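Local atomic coordinates of Xaa-Pro dipeptidase (Pyrococcus horikoshii, PDB entry 1WY2), a protein that probably splits dipeptides that carry proline at the C-terminal position and a nonpolar residue before it, using two metal ions per subunit. Residues K262-N270 / E279-H287. Residues are numbered along the deposited sequence; the frame is centred on the assembly and turned at random. Where two conformers were deposited one is given.
Sequences KELDSIARN and EYFNHSLGH. With ZN (zinc ion), chain E.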
ATOM      1  N   LYS A 262     -19.561   2.547  19.808  1.00 20.93           N
ATOM      2  CA  LYS A 262     -20.551   3.572  19.501  1.00 21.66           C
ATOM      3  C   LYS A 262     -20.751   4.525  20.679  1.00 21.09           C
ATOM      4  O   LYS A 262     -20.846   5.734  20.488  1.00 20.13           O
ATOM      5  CB  LYS A 262     -21.886   2.923  19.128  1.00 24.21           C
ATOM      6  CG  LYS A 262     -22.991   3.920  18.829  1.00 26.74           C
ATOM      7  CD  LYS A 262     -24.290   3.224  18.449  1.00 28.62           C
ATOM      8  CE  LYS A 262     -25.375   4.242  18.142  1.00 30.32           C
ATOM      9  NZ  LYS A 262     -26.643   3.602  17.687  1.00 32.10           N
ATOM     10  N   GLU A 263     -20.816   3.983  21.893  1.00 21.85           N
ATOM     11  CA  GLU A 263     -20.993   4.818  23.077  1.00 21.98           C
ATOM     12  C   GLU A 263     -19.784   5.727  23.273  1.00 21.10           C
ATOM     13  O   GLU A 263     -19.924   6.872  23.699  1.00 22.48           O
ATOM     14  CB  GLU A 263     -21.198   3.952  24.327  1.00 23.76           C
ATOM     15  CG  GLU A 263     -22.471   3.112  24.286  1.00 27.16           C
ATOM     16  CD  GLU A 263     -22.640   2.224  25.507  1.00 28.94           C
ATOM     17  OE1 GLU A 263     -21.639   1.629  25.961  1.00 27.02           O
ATOM     18  OE2 GLU A 263     -23.782   2.107  26.002  1.00 31.31           O
ATOM     19  N   LEU A 264     -18.595   5.220  22.959  1.00 20.66           N
ATOM     20  CA  LEU A 264     -17.381   6.020  23.100  1.00 19.30           C
ATOM     21  C   LEU A 264     -17.359   7.124  22.040  1.00 19.53           C
ATOM     22  O   LEU A 264     -17.002   8.269  22.331  1.00 18.32           O
ATOM     23  CB  LEU A 264     -16.137   5.132  22.973  1.00 19.60           C
ATOM     24  CG  LEU A 264     -14.777   5.819  23.134  1.00 17.83           C
ATOM     25  CD1 LEU A 264     -14.742   6.609  24.435  1.00 19.73           C
ATOM     26  CD2 LEU A 264     -13.674   4.769  23.118  1.00 18.76           C
ATOM     27  N   ASP A 265     -17.745   6.788  20.812  1.00 19.16           N
ATOM     28  CA  ASP A 265     -17.784   7.783  19.745  1.00 19.60           C
ATOM     29  C   ASP A 265     -18.751   8.896  20.153  1.00 20.96           C
ATOM     30  O   ASP A 265     -18.478  10.079  19.939  1.00 20.18           O
ATOM     31  CB  ASP A 265     -18.230   7.133  18.424  1.00 19.56           C
ATOM     32  CG  ASP A 265     -18.455   8.144  17.308  1.00 21.24           C
ATOM     33  OD1 ASP A 265     -19.518   8.807  17.303  1.00 21.77           O
ATOM     34  OD2 ASP A 265     -17.572   8.278  16.432  1.00 20.48           O
ATOM     35  N   SER A 266     -19.866   8.513  20.768  1.00 21.71           N
ATOM     36  CA  SER A 266     -20.877   9.476  21.202  1.00 22.40           C
ATOM     37  C   SER A 266     -20.379  10.468  22.249  1.00 21.54           C
ATOM     38  O   SER A 266     -20.833  11.611  22.289  1.00 21.86           O
ATOM     39  CB  SER A 266     -22.108   8.744  21.740  1.00 24.63           C
ATOM     40  OG  SER A 266     -22.761   8.023  20.708  1.00 25.56           O
ATOM     41  N   ILE A 267     -19.454  10.038  23.101  1.00 21.54           N
ATOM     42  CA  ILE A 267     -18.924  10.930  24.128  1.00 22.42           C
ATOM     43  C   ILE A 267     -18.287  12.156  23.480  1.00 22.32           C
ATOM     44  O   ILE A 267     -18.565  13.295  23.859  1.00 21.78           O
ATOM     45  CB  ILE A 267     -17.862  10.223  25.005  1.00 23.33           C
ATOM     46  CG1 ILE A 267     -18.514   9.107  25.829  1.00 25.13           C
ATOM     47  CG2 ILE A 267     -17.184  11.237  25.917  1.00 22.91           C
ATOM     48  CD1 ILE A 267     -19.564   9.585  26.802  1.00 26.99           C
ATOM     49  N   ALA A 268     -17.428  11.915  22.495  1.00 21.28           N
ATOM     50  CA  ALA A 268     -16.757  13.001  21.799  1.00 20.64           C
ATOM     51  C   ALA A 268     -17.700  13.740  20.855  1.00 20.02           C
ATOM     52  O   ALA A 268     -17.690  14.971  20.790  1.00 20.05           O
ATOM     53  CB  ALA A 268     -15.567  12.455  21.015  1.00 21.79           C
ATOM     54  N   ARG A 269     -18.522  12.985  20.133  1.00 18.65           N
ATOM     55  CA  ARG A 269     -19.439  13.578  19.167  1.00 18.81           C
ATOM     56  C   ARG A 269     -20.488  14.477  19.808  1.00 19.76           C
ATOM     57  O   ARG A 269     -20.807  15.534  19.268  1.00 20.82           O
ATOM     58  CB  ARG A 269     -20.120  12.483  18.339  1.00 18.03           C
ATOM     59  CG  ARG A 269     -20.774  12.993  17.055  1.00 18.09           C
ATOM     60  CD  ARG A 269     -21.132  11.838  16.132  1.00 19.45           C
ATOM     61  NE  ARG A 269     -19.954  11.033  15.809  1.00 20.54           N
ATOM     62  CZ  ARG A 269     -19.043  11.356  14.894  1.00 19.83           C
ATOM     63  NH1 ARG A 269     -19.169  12.472  14.185  1.00 18.68           N
ATOM     64  NH2 ARG A 269     -17.990  10.571  14.705  1.00 20.48           N
ATOM     65  N   ASN A 270     -21.017  14.069  20.959  1.00 21.53           N
ATOM     66  CA  ASN A 270     -22.026  14.878  21.642  1.00 22.50           C
ATOM     67  C   ASN A 270     -21.449  16.204  22.130  1.00 22.37           C
ATOM     68  O   ASN A 270     -22.134  17.228  22.113  1.00 22.29           O
ATOM     69  CB  ASN A 270     -22.640  14.107  22.818  1.00 23.59           C
ATOM     70  CG  ASN A 270     -23.533  12.960  22.365  1.00 25.42           C
ATOM     71  OD1 ASN A 270     -24.066  12.973  21.254  1.00 29.22           O
ATOM     72  ND2 ASN A 270     -23.711  11.971  23.232  1.00 28.65           N
ATOM     73  N   GLU A 279     -21.736  19.038  12.359  1.00 22.54           N
ATOM     74  CA  GLU A 279     -21.642  18.828  10.920  1.00 24.74           C
ATOM     75  C   GLU A 279     -20.193  18.853  10.428  1.00 22.38           C
ATOM     76  O   GLU A 279     -19.886  18.336   9.347  1.00 22.20           O
ATOM     77  CB  GLU A 279     -22.453  19.912  10.199  1.00 28.51           C
ATOM     78  CG  GLU A 279     -22.287  19.946   8.686  1.00 36.62           C
ATOM     79  CD  GLU A 279     -22.922  21.180   8.057  1.00 40.04           C
ATOM     80  OE1 GLU A 279     -22.821  21.340   6.821  1.00 43.63           O
ATOM     81  OE2 GLU A 279     -23.520  21.992   8.798  1.00 41.26           O
ATOM     82  N   TYR A 280     -19.302  19.434  11.229  1.00 19.51           N
ATOM     83  CA  TYR A 280     -17.902  19.553  10.844  1.00 18.68           C
ATOM     84  C   TYR A 280     -16.950  18.498  11.412  1.00 19.12           C
ATOM     85  O   TYR A 280     -15.745  18.550  11.171  1.00 18.58           O
ATOM     86  CB  TYR A 280     -17.425  20.976  11.165  1.00 18.24           C
ATOM     87  CG  TYR A 280     -18.233  22.020  10.410  1.00 18.71           C
ATOM     88  CD1 TYR A 280     -18.157  22.112   9.020  1.00 19.93           C
ATOM     89  CD2 TYR A 280     -19.120  22.868  11.075  1.00 19.28           C
ATOM     90  CE1 TYR A 280     -18.948  23.017   8.308  1.00 20.05           C
ATOM     91  CE2 TYR A 280     -19.919  23.779  10.369  1.00 20.94           C
ATOM     92  CZ  TYR A 280     -19.826  23.843   8.988  1.00 20.71           C
ATOM     93  OH  TYR A 280     -20.616  24.721   8.278  1.00 22.03           O
ATOM     94  N   PHE A 281     -17.500  17.547  12.165  1.00 18.82           N
ATOM     95  CA  PHE A 281     -16.741  16.424  12.725  1.00 17.52           C
ATOM     96  C   PHE A 281     -17.242  15.321  11.794  1.00 18.71           C
ATOM     97  O   PHE A 281     -18.133  14.549  12.146  1.00 19.40           O
ATOM     98  CB  PHE A 281     -17.171  16.179  14.182  1.00 18.15           C
ATOM     99  CG  PHE A 281     -16.544  14.959  14.829  1.00 17.63           C
ATOM    100  CD1 PHE A 281     -15.451  14.312  14.256  1.00 18.80           C
ATOM    101  CD2 PHE A 281     -17.059  14.465  16.026  1.00 16.92           C
ATOM    102  CE1 PHE A 281     -14.882  13.186  14.871  1.00 16.48           C
ATOM    103  CE2 PHE A 281     -16.502  13.343  16.650  1.00 16.82           C
ATOM    104  CZ  PHE A 281     -15.410  12.704  16.068  1.00 17.67           C
ATOM    105  N   ASN A 282     -16.669  15.278  10.590  1.00 19.83           N
ATOM    106  CA  ASN A 282     -17.102  14.351   9.544  1.00 21.61           C
ATOM    107  C   ASN A 282     -16.460  12.975   9.401  1.00 20.33           C
ATOM    108  O   ASN A 282     -16.397  12.432   8.297  1.00 21.38           O
ATOM    109  CB  ASN A 282     -17.026  15.058   8.191  1.00 23.61           C
ATOM    110  CG  ASN A 282     -15.659  15.653   7.927  1.00 24.63           C
ATOM    111  OD1 ASN A 282     -14.661  15.218   8.497  1.00 28.88           O
ATOM    112  ND2 ASN A 282     -15.605  16.645   7.046  1.00 30.08           N
ATOM    113  N   HIS A 283     -15.982  12.407  10.498  1.00 18.93           N
ATOM    114  CA  HIS A 283     -15.401  11.074  10.449  1.00 18.12           C
ATOM    115  C   HIS A 283     -15.579  10.408  11.802  1.00 17.50           C
ATOM    116  O   HIS A 283     -16.015  11.048  12.754  1.00 18.33           O
ATOM    117  CB  HIS A 283     -13.917  11.118  10.036  1.00 17.52           C
ATOM    118  CG  HIS A 283     -13.045  11.951  10.926  1.00 18.60           C
ATOM    119  ND1 HIS A 283     -12.710  11.577  12.210  1.00 18.14           N
ATOM    120  CD2 HIS A 283     -12.400  13.119  10.694  1.00 18.57           C
ATOM    121  CE1 HIS A 283     -11.894  12.478  12.730  1.00 17.22           C
ATOM    122  NE2 HIS A 283     -11.690  13.424  11.830  1.00 18.87           N
ATOM    123  N   SER A 284     -15.270   9.119  11.874  1.00 17.65           N
ATOM    124  CA  SER A 284     -15.402   8.370  13.115  1.00 17.21           C
ATOM    125  C   SER A 284     -14.402   8.865  14.152  1.00 16.61           C
ATOM    126  O   SER A 284     -13.408   9.505  13.813  1.00 17.86           O
ATOM    127  CB  SER A 284     -15.170   6.882  12.851  1.00 16.93           C
ATOM    128  OG  SER A 284     -13.880   6.661  12.313  0.50 15.41           O
ATOM    129  N   LEU A 285     -14.664   8.562  15.418  1.00 15.99           N
ATOM    130  CA  LEU A 285     -13.774   8.985  16.489  1.00 14.68           C
ATOM    131  C   LEU A 285     -12.421   8.285  16.427  1.00 16.20           C
ATOM    132  O   LEU A 285     -11.409   8.851  16.825  1.00 16.15           O
ATOM    133  CB  LEU A 285     -14.414   8.713  17.852  1.00 15.07           C
ATOM    134  CG  LEU A 285     -13.547   9.080  19.061  1.00 15.34           C
ATOM    135  CD1 LEU A 285     -13.252  10.578  19.046  1.00 16.96           C
ATOM    136  CD2 LEU A 285     -14.268   8.685  20.346  1.00 15.91           C
ATOM    137  N   GLY A 286     -12.399   7.051  15.933  1.00 15.13           N
ATOM    138  CA  GLY A 286     -11.137   6.340  15.874  1.00 15.37           C
ATOM    139  C   GLY A 286     -11.181   4.976  15.229  1.00 16.06           C
ATOM    140  O   GLY A 286     -12.207   4.555  14.693  1.00 15.64           O
ATOM    141  N   HIS A 287     -10.055   4.277  15.301  1.00 15.42           N
ATOM    142  CA  HIS A 287      -9.923   2.958  14.695  1.00 14.66           C
ATOM    143  C   HIS A 287      -8.898   2.135  15.459  1.00 15.34           C
ATOM    144  O   HIS A 287      -8.034   2.681  16.147  1.00 14.80           O
ATOM    145  CB  HIS A 287      -9.459   3.120  13.241  1.00 14.80           C
ATOM    146  CG  HIS A 287      -8.210   3.939  13.094  1.00 14.98           C
ATOM    147  ND1 HIS A 287      -6.946   3.410  13.255  1.00 14.29           N
ATOM    148  CD2 HIS A 287      -8.036   5.264  12.873  1.00 15.23           C
ATOM    149  CE1 HIS A 287      -6.048   4.375  13.142  1.00 15.05           C
ATOM    150  NE2 HIS A 287      -6.685   5.510  12.913  1.00 14.82           N
TER
HETATM  151 ZN    ZN E 406      -5.844   7.421  13.035  1.00 18.14          ZN
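Arg269, reaching from helix 261-274, ties together the loop that runs from Phe281 to Leu285. Its hydrogen bonds are divided between backbone and carboxylate. Toward the loop, Arg269 NH2 gives a nearly straight bond to His283 O (2.8 Å, 174°), lying in the guanidinium plane although tilted from the plane of the carbonyl; Arg269 NH1 adds a weak one to Phe281 O (3.1 Å). Toward its own helix, the group meets Asp265 side-on in a salt bridge, with Arg269 NE on Asp265 OD1 (2.7 Å) and NH2 on OD2, each oxygen using its syn lone pair. Its chi1 and chi2 are extended, and a bend at chi3 (-57°) brings the guanidinium back to the aspartate one turn earlier. A carboxylate suits position 265 because Asp265 OD2 also accepts Leu285 N (3.1 Å), nearly along the C-O axis, while OD1 has a second donor in Gln301.

Stacking covers one face of the guanidinium: it lies flat on the Phe281 ring, planes 13° apart, with Arg269 CZ 4.0 Å from the Phe281 centroid, a cation-pi contact. Flat groups suit both places, the cation's rim donating in several directions while its face covers the aromatic ring.

Apolar contact completes the joint. Leu285 lays its two methyls on the helix, CD1 against Ala268 CB at 3.6 Å and CD2 near Leu264 CG, the leucines crossing at about a right angle; the small Ala268 methyl suits this close approach.

Beyond Leu285, which with Gly286 forms a classic beta bulge opposite Val299, comes the short strand carrying His287, whose NE2 binds zinc (2.1 Å) together with Asp223, Glu316 and Glu330. The paired charges probably offset each other; salt bridge and stack restrict the guanidinium, whose carbonyl bonds, with Leu285 N to Asp265 OD2, join the loop leading into this metal ligand to the helix.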